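Local coordinates for major capsid protein (Norovirus Hu/GI.7/TCH-060/USA/2003, PDB 4P25), which forms the protruding domain of the norovirus capsid and binds fucose-containing histo-blood group antigens such as Lewis Y, probably for attachment to host cells, at residues 36-41 with 172-177; 193-196 with 201-204; 45-48 with 52-55. All coordinates share one frame; numbering follows the deposited sequence.

Contact 1 (36-41 with 172-177); sequences QNQVVQ and DPWKIP
V40 and W174 provide the apolar part of this contact: CG1 of V40 comes to the edge of the indole, near its plane, 3.9 Å from W174 CE3. Q38 reaches the same side chain obliquely, its NE2 3.9 Å from W174 CB. With CG anti to the backbone N (chi1 177°) and the chain extended beyond it, Q38 crosses W174 at about a right angle. Its amide is tilted 30° from the indole plane, and OE1 lies 4.2 Å above that plane, near the rim.

Direct hydrogen bonds are absent, and a water joins the backbones instead, accepting from Q41 N (2.8 Å) and donating to W174 O (2.8 Å). Both ends of I176 pack on Q41 O, CG2 at 3.3 Å and CD1 at 3.4 Å; this oxygen also accepts from Q43 NE2. D172 OD1 accepts from W174 N (2.9 Å), an Asx turn inside the type I beta turn D172-K175.

The loop after strand 29-31 here meets the loop returning from the six-stranded sheet toward strand 201-208, probably the P2-to-P1 passage. Y204 of that strand touches V40 and meets W174 edge to face, while strand 218-221 offers P220 to W174.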
# COMPACT_ATOMS: atom_id res chain seq x y z
N GLN A 36 -18.73 -13.95 -19.21
CA GLN A 36 -17.64 -13.19 -19.81
C GLN A 36 -18.10 -11.92 -20.53
O GLN A 36 -17.28 -11.14 -21.01
CB GLN A 36 -16.80 -14.06 -20.74
CG GLN A 36 -15.89 -15.03 -20.00
CD GLN A 36 -15.18 -16.00 -20.94
OE1 GLN A 36 -14.95 -15.69 -22.11
NE2 GLN A 36 -14.83 -17.17 -20.42
N ASN A 37 -19.42 -11.71 -20.59
CA ASN A 37 -19.96 -10.46 -21.11
C ASN A 37 -20.24 -9.44 -20.00
O ASN A 37 -20.71 -8.33 -20.28
CB ASN A 37 -21.23 -10.71 -21.91
CG ASN A 37 -21.02 -11.68 -23.05
OD1 ASN A 37 -21.68 -12.71 -23.13
ND2 ASN A 37 -20.09 -11.35 -23.94
N GLN A 38 -19.98 -9.82 -18.76
CA GLN A 38 -20.24 -8.93 -17.63
C GLN A 38 -19.48 -7.60 -17.76
O GLN A 38 -18.27 -7.59 -17.99
CB GLN A 38 -19.90 -9.60 -16.29
CG GLN A 38 -20.09 -8.69 -15.08
CD GLN A 38 -19.94 -9.40 -13.75
OE1 GLN A 38 -19.56 -10.57 -13.69
NE2 GLN A 38 -20.23 -8.68 -12.66
N VAL A 39 -20.21 -6.50 -17.60
CA VAL A 39 -19.63 -5.17 -17.63
C VAL A 39 -19.37 -4.70 -16.20
O VAL A 39 -20.20 -4.89 -15.32
CB VAL A 39 -20.61 -4.16 -18.30
CG1 VAL A 39 -20.08 -2.74 -18.22
CG2 VAL A 39 -20.86 -4.56 -19.75
N VAL A 40 -18.20 -4.11 -15.97
CA VAL A 40 -17.90 -3.52 -14.66
C VAL A 40 -17.62 -2.02 -14.80
O VAL A 40 -17.39 -1.52 -15.90
CB VAL A 40 -16.70 -4.21 -13.95
CG1 VAL A 40 -17.01 -5.69 -13.71
CG2 VAL A 40 -15.40 -4.02 -14.74
N GLN A 41 -17.66 -1.32 -13.68
CA GLN A 41 -17.43 0.12 -13.70
C GLN A 41 -16.70 0.57 -12.44
O GLN A 41 -17.07 1.57 -11.82
CB GLN A 41 -18.76 0.88 -13.86
CG GLN A 41 -18.56 2.30 -14.36
CD GLN A 41 -19.83 3.11 -14.43
OE1 GLN A 41 -20.92 2.60 -14.17
NE2 GLN A 41 -19.70 4.38 -14.80
N ASP A 172 -22.00 -8.32 -3.08
CA ASP A 172 -21.41 -8.49 -4.40
C ASP A 172 -20.34 -7.42 -4.60
O ASP A 172 -20.66 -6.28 -4.91
CB ASP A 172 -22.48 -8.36 -5.48
CG ASP A 172 -21.94 -8.60 -6.88
OD1 ASP A 172 -20.71 -8.74 -7.05
OD2 ASP A 172 -22.76 -8.67 -7.83
N PRO A 173 -19.06 -7.80 -4.45
CA PRO A 173 -17.99 -6.79 -4.54
C PRO A 173 -17.69 -6.36 -5.98
O PRO A 173 -16.78 -5.56 -6.18
CB PRO A 173 -16.79 -7.52 -3.94
CG PRO A 173 -17.03 -8.95 -4.28
CD PRO A 173 -18.52 -9.14 -4.16
N TRP A 174 -18.44 -6.87 -6.94
CA TRP A 174 -18.30 -6.44 -8.33
C TRP A 174 -19.10 -5.16 -8.62
O TRP A 174 -18.96 -4.56 -9.68
CB TRP A 174 -18.71 -7.57 -9.28
CG TRP A 174 -17.82 -8.77 -9.16
CD1 TRP A 174 -17.75 -9.64 -8.10
CD2 TRP A 174 -16.87 -9.23 -10.12
NE1 TRP A 174 -16.82 -10.61 -8.35
CE2 TRP A 174 -16.25 -10.38 -9.58
CE3 TRP A 174 -16.46 -8.79 -11.38
CZ2 TRP A 174 -15.27 -11.10 -10.26
CZ3 TRP A 174 -15.49 -9.49 -12.05
CH2 TRP A 174 -14.90 -10.63 -11.49
N LYS A 175 -19.94 -4.76 -7.67
CA LYS A 175 -20.72 -3.54 -7.79
C LYS A 175 -19.96 -2.31 -7.28
O LYS A 175 -19.02 -2.43 -6.51
CB LYS A 175 -22.03 -3.67 -7.01
CG LYS A 175 -22.96 -4.74 -7.56
CD LYS A 175 -24.25 -4.81 -6.78
CE LYS A 175 -25.28 -5.67 -7.50
NZ LYS A 175 -26.52 -5.82 -6.69
N ILE A 176 -20.37 -1.13 -7.74
CA ILE A 176 -19.85 0.13 -7.22
C ILE A 176 -20.95 0.92 -6.50
O ILE A 176 -22.14 0.62 -6.67
CB ILE A 176 -19.22 1.01 -8.33
CG1 ILE A 176 -20.25 1.35 -9.41
CG2 ILE A 176 -17.96 0.35 -8.89
CD1 ILE A 176 -19.89 2.60 -10.21
N PRO A 177 -20.56 1.91 -5.68
CA PRO A 177 -21.59 2.69 -4.98
C PRO A 177 -22.32 3.65 -5.90
O PRO A 177 -21.89 3.89 -7.03
CB PRO A 177 -20.77 3.51 -3.97
CG PRO A 177 -19.45 2.83 -3.87
CD PRO A 177 -19.21 2.27 -5.23
O HOH W 1 -19.03 -2.35 -11.44

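Contact 2 (193-196 with 201-204); sequences IFPP and AIVY
P195 and I202 meet where the chain, after four intervening residues, returns past itself. The backbones are closest at the CA atoms of P195 and A201, 5.8 Å apart, and separate from there: the course of 193-196 diverges from that of 201-204, so that V203 no longer touches it. Both are extended near this closest point, P195 with polyproline-like angles (-55/128). No hydrogen bond links them, and A201 directs its CB away from the proline segment.

Side-chain packing therefore makes the contact, and most of it passes through one methyl group. I202 CD1 sits 3.6 Å from I193 CG2 and 3.8 Å from P195 CG, wedged between the two side chains and also close to the proline N. The nearly straight second torsion of I202 (chi2 161°) carries CD1 out to this position, although the CB itself does not point at the segment.

The strand that bears I202, 201-208, is a broken strand in the antiparallel sheet of what is probably the P1 part of the domain, and it pairs with 29-31, 218-221 and 266-269. The loop 193-196 thus lies beside the start of a central strand without joining its hydrogen bonding; A201 and V203 bond instead to C269 and I267 of strand 266-269.

The other branch of I202 serves its own segment: CG2 lies 3.5 Å above the plane of the Y204 ring, toward the rim. I193 also touches F266, while its carbonyl oxygen, buried here, has no polar partner in the model. P196 leans on T268 and Y262, and F194 directs its CB away from 201-204, its ring packing against V39.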
# COMPACT_ATOMS: atom_id res chain seq x y z
N ILE A 193 -16.26 -0.69 -18.31
CA ILE A 193 -15.30 -1.44 -19.10
C ILE A 193 -16.07 -2.55 -19.80
O ILE A 193 -16.63 -3.43 -19.16
CB ILE A 193 -14.19 -2.04 -18.21
CG1 ILE A 193 -13.41 -0.92 -17.52
CG2 ILE A 193 -13.26 -2.92 -19.02
CD1 ILE A 193 -12.39 -1.41 -16.51
N PHE A 194 -16.10 -2.47 -21.13
CA PHE A 194 -16.80 -3.47 -21.93
C PHE A 194 -15.83 -4.50 -22.47
O PHE A 194 -14.79 -4.15 -23.03
CB PHE A 194 -17.52 -2.80 -23.10
CG PHE A 194 -18.63 -1.87 -22.69
CD1 PHE A 194 -19.88 -2.36 -22.36
CD2 PHE A 194 -18.41 -0.50 -22.63
CE1 PHE A 194 -20.90 -1.51 -21.99
CE2 PHE A 194 -19.43 0.35 -22.25
CZ PHE A 194 -20.68 -0.15 -21.93
N PRO A 195 -16.16 -5.79 -22.28
CA PRO A 195 -15.39 -6.87 -22.92
C PRO A 195 -15.35 -6.60 -24.43
O PRO A 195 -16.38 -6.36 -25.02
CB PRO A 195 -16.26 -8.11 -22.63
CG PRO A 195 -16.96 -7.77 -21.35
CD PRO A 195 -17.25 -6.30 -21.42
N PRO A 196 -14.14 -6.61 -25.01
CA PRO A 196 -14.07 -6.24 -26.43
C PRO A 196 -14.58 -7.34 -27.34
O PRO A 196 -14.58 -7.17 -28.56
CB PRO A 196 -12.56 -6.01 -26.65
CG PRO A 196 -11.91 -6.86 -25.64
CD PRO A 196 -12.79 -6.85 -24.42
N ALA A 201 -11.71 -11.83 -22.92
CA ALA A 201 -12.37 -11.64 -21.64
C ALA A 201 -11.50 -10.76 -20.77
O ALA A 201 -10.27 -10.88 -20.78
CB ALA A 201 -12.61 -12.97 -20.97
N ILE A 202 -12.13 -9.86 -20.01
CA ILE A 202 -11.41 -9.00 -19.08
C ILE A 202 -10.75 -9.84 -18.00
O ILE A 202 -11.34 -10.78 -17.48
CB ILE A 202 -12.36 -7.98 -18.44
CG1 ILE A 202 -13.00 -7.10 -19.52
CG2 ILE A 202 -11.62 -7.11 -17.41
CD1 ILE A 202 -14.24 -6.39 -19.06
N VAL A 203 -9.51 -9.49 -17.67
CA VAL A 203 -8.80 -10.17 -16.60
C VAL A 203 -9.00 -9.43 -15.28
O VAL A 203 -8.75 -8.22 -15.20
CB VAL A 203 -7.30 -10.29 -16.91
CG1 VAL A 203 -6.56 -10.89 -15.72
CG2 VAL A 203 -7.10 -11.14 -18.16
N TYR A 204 -9.46 -10.15 -14.27
CA TYR A 204 -9.68 -9.58 -12.95
C TYR A 204 -8.64 -10.11 -11.98
O TYR A 204 -8.35 -11.30 -11.95
CB TYR A 204 -11.09 -9.88 -12.45
CG TYR A 204 -12.14 -9.28 -13.35
CD1 TYR A 204 -12.50 -7.95 -13.23
CD2 TYR A 204 -12.74 -10.03 -14.35
CE1 TYR A 204 -13.44 -7.38 -14.06
CE2 TYR A 204 -13.69 -9.48 -15.19
CZ TYR A 204 -14.03 -8.15 -15.04
OH TYR A 204 -14.96 -7.58 -15.87

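Contact 3 (45-48 with 52-55); sequences GRCT and QLLG
C47 and L53 pair at the centre of a short antiparallel, hairpin-like turn-back, a single beta bridge of the non-hydrogen-bonded kind with CA atoms 4.4 Å apart. The tight part is the backbone on either side of this pair. L54 N donates to R46 O (3.0 Å), and T48 N donates to Q52 O (2.9 Å) at a fairly straight 163°. That same Q52 O receives a CA-H...O contact from C47 CA at 3.3 Å. CB of R46 packs closely on CB of L54, 3.7 Å away.

The packed face carries C47 and L53, SG 4.2 Å from CD2, and both side chains rest on V228 and V232 of helix 225-234. Q52 forms the solvent side, its chain bent back at chi2 so that NE2 donates to the O of the next residue, L53, in the plane of both amide and carbonyl. The guanidinium of R46 leaves the turn-back for F42 O and P191 O.

T48 OG1, between its backbone N and carbonyl carbon (chi1 69°), accepts from Q52 N at 3.1 Å. Together with the T48 N to Q52 O bond, this holds the T48 side chain in its rotamer and satisfies both backbone N-H groups at the neck of the turn.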
# COMPACT_ATOMS: atom_id res chain seq x y z
N GLY A 45 -8.55 1.73 -9.19
CA GLY A 45 -7.76 0.95 -10.14
C GLY A 45 -7.94 1.34 -11.59
O GLY A 45 -7.70 0.53 -12.49
N ARG A 46 -8.34 2.59 -11.82
CA ARG A 46 -8.62 3.09 -13.16
C ARG A 46 -7.61 4.15 -13.58
O ARG A 46 -7.46 5.19 -12.93
CB ARG A 46 -10.04 3.66 -13.23
CG ARG A 46 -11.13 2.71 -12.77
CD ARG A 46 -11.28 1.51 -13.71
NE ARG A 46 -11.53 1.92 -15.09
CZ ARG A 46 -12.74 2.13 -15.61
NH1 ARG A 46 -13.83 1.96 -14.88
NH2 ARG A 46 -12.85 2.51 -16.88
N CYS A 47 -6.91 3.89 -14.68
CA CYS A 47 -5.87 4.78 -15.15
C CYS A 47 -5.59 4.44 -16.60
O CYS A 47 -5.51 3.27 -16.95
CB CYS A 47 -4.60 4.59 -14.32
SG CYS A 47 -3.27 5.78 -14.67
N THR A 48 -5.46 5.46 -17.44
CA THR A 48 -5.11 5.20 -18.85
C THR A 48 -3.63 4.88 -18.95
O THR A 48 -2.85 5.23 -18.05
CB THR A 48 -5.43 6.40 -19.77
OG1 THR A 48 -4.54 7.49 -19.48
CG2 THR A 48 -6.87 6.85 -19.61
N GLN A 52 -3.24 8.91 -17.06
CA GLN A 52 -4.34 9.73 -16.55
C GLN A 52 -5.22 8.95 -15.59
O GLN A 52 -5.89 7.99 -15.99
CB GLN A 52 -5.20 10.27 -17.69
CG GLN A 52 -6.42 11.05 -17.22
CD GLN A 52 -6.05 12.32 -16.47
OE1 GLN A 52 -5.41 13.21 -17.03
NE2 GLN A 52 -6.44 12.40 -15.21
N LEU A 53 -5.21 9.35 -14.32
CA LEU A 53 -6.08 8.75 -13.31
C LEU A 53 -7.54 9.00 -13.63
O LEU A 53 -7.92 10.09 -14.08
CB LEU A 53 -5.76 9.30 -11.92
CG LEU A 53 -4.39 8.98 -11.33
CD1 LEU A 53 -4.15 9.83 -10.10
CD2 LEU A 53 -4.28 7.50 -10.99
N LEU A 54 -8.37 7.99 -13.38
CA LEU A 54 -9.81 8.08 -13.62
C LEU A 54 -10.57 7.75 -12.35
O LEU A 54 -10.05 7.05 -11.48
CB LEU A 54 -10.22 7.09 -14.72
CG LEU A 54 -9.47 7.17 -16.05
CD1 LEU A 54 -9.87 6.00 -16.96
CD2 LEU A 54 -9.73 8.50 -16.72
N GLY A 55 -11.80 8.24 -12.25
CA GLY A 55 -12.61 7.99 -11.08
C GLY A 55 -11.98 8.53 -9.81
O GLY A 55 -11.51 9.66 -9.77

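How the contacts relate
After strand 29-31 the chain runs through 36-41, then folds back at contact 3, which closes a three-residue turn between 45-48 and 52-55 and places it beside helix 225-234. It then builds the six-stranded sheet, which carries part of the glycan pocket, and 172-177 returns to 36-41, so contact 1 closes a 130-residue loop with contact 3 nested inside. Contact 2 follows in series, a small loop at the start of strand 201-208. Contacts 1 and 2, with centres about 11 Å apart, are joined by a probable hydrogen bond, V40 O to I193 N at 2.8 Å; the guanidinium of R46 in contact 3 packs on both Q41 and I193, with I193 CG1 3.5 Å from R46 NH2.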